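Local coordinates for hypothetical aldose 1-epimerase (Klebsiella pneumoniae subsp. pneumoniae MGH 78578, PDB 3TY1), which is a putative aldose 1-epimerase of the galactose mutarotase-like superfamily and probably binds carbohydrate, though its substrate is not established, at residues W19-S23 / D24-V28. Numbering follows the deposited sequence.
Sequences WQINS and DQLKV
Asn-22 and Gln-25 grip each other reciprocally where strand 19-22 gives way to a single helical turn, a worked example of capping. OD1 of Asn-22 accepts a hydrogen bond from the backbone N of Gln-25 at 2.9 Å; the N-H points almost straight at the oxygen (170°), although the donor stands above the carbonyl plane. The Asn-22 side chain is tucked between its own N and carbonyl carbon (chi1 71°), its amide facing the turn. Gln-25 answers with the end of its side chain, which crosses the Asn-22 amide on the way. Its CB lies 4.0 Å from Asn-22 OD1, and Gln-25 CG settles 3.3 Å from Asn-22 CG. CD then passes 3.7 Å from Asn-22 ND2, the amide planes inclined by 40°. At the tip, OE1 accepts a hydrogen bond from the backbone N of Asn-22 at 3.1 Å, again from above the carbonyl plane, and rests against CA and CB of Ile-21, while Gln-25 NE2 comes within 3.5 Å of Gln-20 NE2, two donors meeting without a bond. Gln-20 OE1 accepts a hydrogen bond from Asn-22 ND2, fixing the rotation of that amide. Behind this polar face, Leu-26 CD1 meets Ile-21 CD1 at 4.1 Å, and both side chains touch Trp-5 of strand 2-9. The far end closes as Val-28 N bonds to Ser-23 O (2.8 Å) and Lys-27 N to Asp-24 O, with Lys-27 at positive phi. Ser-23 OG bonds to Phe-33 N. A capping box thus starts the turn and a Schellman motif ends it, between antiparallel strands 19-22 and 33-39 at a sheet edge of this supersandwich fold.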
loop_
_atom_site.group_PDB
_atom_site.type_symbol
_atom_site.label_atom_id
_atom_site.label_comp_id
_atom_site.label_asym_id
_atom_site.label_seq_id
_atom_site.Cartn_x
_atom_site.Cartn_y
_atom_site.Cartn_z
ATOM N N TRP A 19 5.997 -10.303 -22.812
ATOM C CA TRP A 19 7.090 -11.036 -23.449
ATOM C C TRP A 19 6.615 -12.429 -23.754
ATOM O O TRP A 19 5.802 -12.990 -23.016
ATOM C CB TRP A 19 8.261 -11.097 -22.456
ATOM C CG TRP A 19 9.385 -12.032 -22.825
ATOM C CD1 TRP A 19 10.502 -11.740 -23.559
ATOM C CD2 TRP A 19 9.498 -13.419 -22.460
ATOM N NE1 TRP A 19 11.299 -12.856 -23.656
ATOM C CE2 TRP A 19 10.707 -13.895 -22.993
ATOM C CE3 TRP A 19 8.698 -14.296 -21.710
ATOM C CZ2 TRP A 19 11.133 -15.215 -22.818
ATOM C CZ3 TRP A 19 9.116 -15.592 -21.537
ATOM C CH2 TRP A 19 10.327 -16.045 -22.093
ATOM N N GLN A 20 7.097 -12.999 -24.845
ATOM C CA GLN A 20 6.782 -14.391 -25.124
ATOM C C GLN A 20 7.856 -15.041 -25.946
ATOM O O GLN A 20 8.558 -14.385 -26.731
ATOM C CB GLN A 20 5.445 -14.557 -25.865
ATOM C CG GLN A 20 5.436 -14.042 -27.297
ATOM C CD GLN A 20 6.047 -15.026 -28.360
ATOM O OE1 GLN A 20 5.818 -16.245 -28.302
ATOM N NE2 GLN A 20 6.790 -14.470 -29.348
ATOM N N ILE A 21 7.944 -16.346 -25.784
ATOM C CA ILE A 21 8.698 -17.181 -26.720
ATOM C C ILE A 21 7.858 -18.392 -27.047
ATOM O O ILE A 21 6.985 -18.778 -26.278
ATOM C CB ILE A 21 10.051 -17.598 -26.190
ATOM C CG1 ILE A 21 9.900 -18.369 -24.878
ATOM C CG2 ILE A 21 10.973 -16.375 -26.060
ATOM C CD1 ILE A 21 11.206 -18.982 -24.380
ATOM N N ASN A 22 8.136 -19.007 -28.179
ATOM C CA ASN A 22 7.392 -20.178 -28.558
ATOM C C ASN A 22 8.273 -21.183 -29.276
ATOM O O ASN A 22 9.320 -20.834 -29.857
ATOM C CB ASN A 22 6.099 -19.783 -29.313
ATOM C CG ASN A 22 6.359 -19.247 -30.696
ATOM O OD1 ASN A 22 6.796 -19.976 -31.591
ATOM N ND2 ASN A 22 6.114 -17.951 -30.882
ATOM N N SER A 23 7.838 -22.432 -29.194
ATOM C CA SER A 23 8.564 -23.574 -29.709
ATOM C C SER A 23 8.821 -23.485 -31.221
ATOM O O SER A 23 9.847 -23.978 -31.704
ATOM C CB SER A 23 7.836 -24.891 -29.354
ATOM O OG SER A 23 6.482 -24.922 -29.785
ATOM N N ASP A 24 7.865 -22.917 -31.952
ATOM C CA ASP A 24 8.017 -22.671 -33.397
ATOM C C ASP A 24 9.215 -21.787 -33.708
ATOM O O ASP A 24 10.117 -22.216 -34.432
ATOM C CB ASP A 24 6.754 -22.016 -33.992
ATOM C CG ASP A 24 5.789 -23.018 -34.574
ATOM O OD1 ASP A 24 5.643 -24.125 -34.004
ATOM O OD2 ASP A 24 5.175 -22.685 -35.616
ATOM N N GLN A 25 9.227 -20.563 -33.154
ATOM C CA GLN A 25 10.364 -19.654 -33.348
ATOM C C GLN A 25 11.685 -20.203 -32.811
ATOM O O GLN A 25 12.729 -19.917 -33.398
ATOM C CB GLN A 25 10.131 -18.184 -32.881
ATOM C CG GLN A 25 9.229 -17.989 -31.739
ATOM C CD GLN A 25 9.636 -16.861 -30.812
ATOM O OE1 GLN A 25 10.072 -17.118 -29.674
ATOM N NE2 GLN A 25 9.516 -15.615 -31.290
ATOM N N LEU A 26 11.633 -21.027 -31.771
ATOM C CA LEU A 26 12.825 -21.695 -31.235
ATOM C C LEU A 26 13.262 -22.930 -32.055
ATOM O O LEU A 26 14.287 -23.542 -31.737
ATOM C CB LEU A 26 12.586 -22.141 -29.770
ATOM C CG LEU A 26 12.375 -21.031 -28.723
ATOM C CD1 LEU A 26 11.889 -21.609 -27.402
ATOM C CD2 LEU A 26 13.637 -20.215 -28.519
ATOM N N LYS A 27 12.473 -23.302 -33.071
ATOM C CA LYS A 27 12.692 -24.476 -33.896
ATOM C C LYS A 27 12.729 -25.788 -33.082
ATOM O O LYS A 27 13.468 -26.707 -33.413
ATOM C CB LYS A 27 13.917 -24.274 -34.817
ATOM C CG LYS A 27 13.820 -22.935 -35.560
ATOM C CD LYS A 27 14.555 -22.876 -36.887
ATOM C CE LYS A 27 14.289 -21.523 -37.580
ATOM N NZ LYS A 27 14.988 -21.367 -38.894
ATOM N N VAL A 28 11.887 -25.853 -32.043
ATOM C CA VAL A 28 11.678 -27.056 -31.219
ATOM C C VAL A 28 10.651 -27.907 -31.959
ATOM O O VAL A 28 9.559 -27.431 -32.287
ATOM C CB VAL A 28 11.207 -26.693 -29.807
ATOM C CG1 VAL A 28 10.582 -27.929 -29.087
ATOM C CG2 VAL A 28 12.349 -26.054 -29.028
#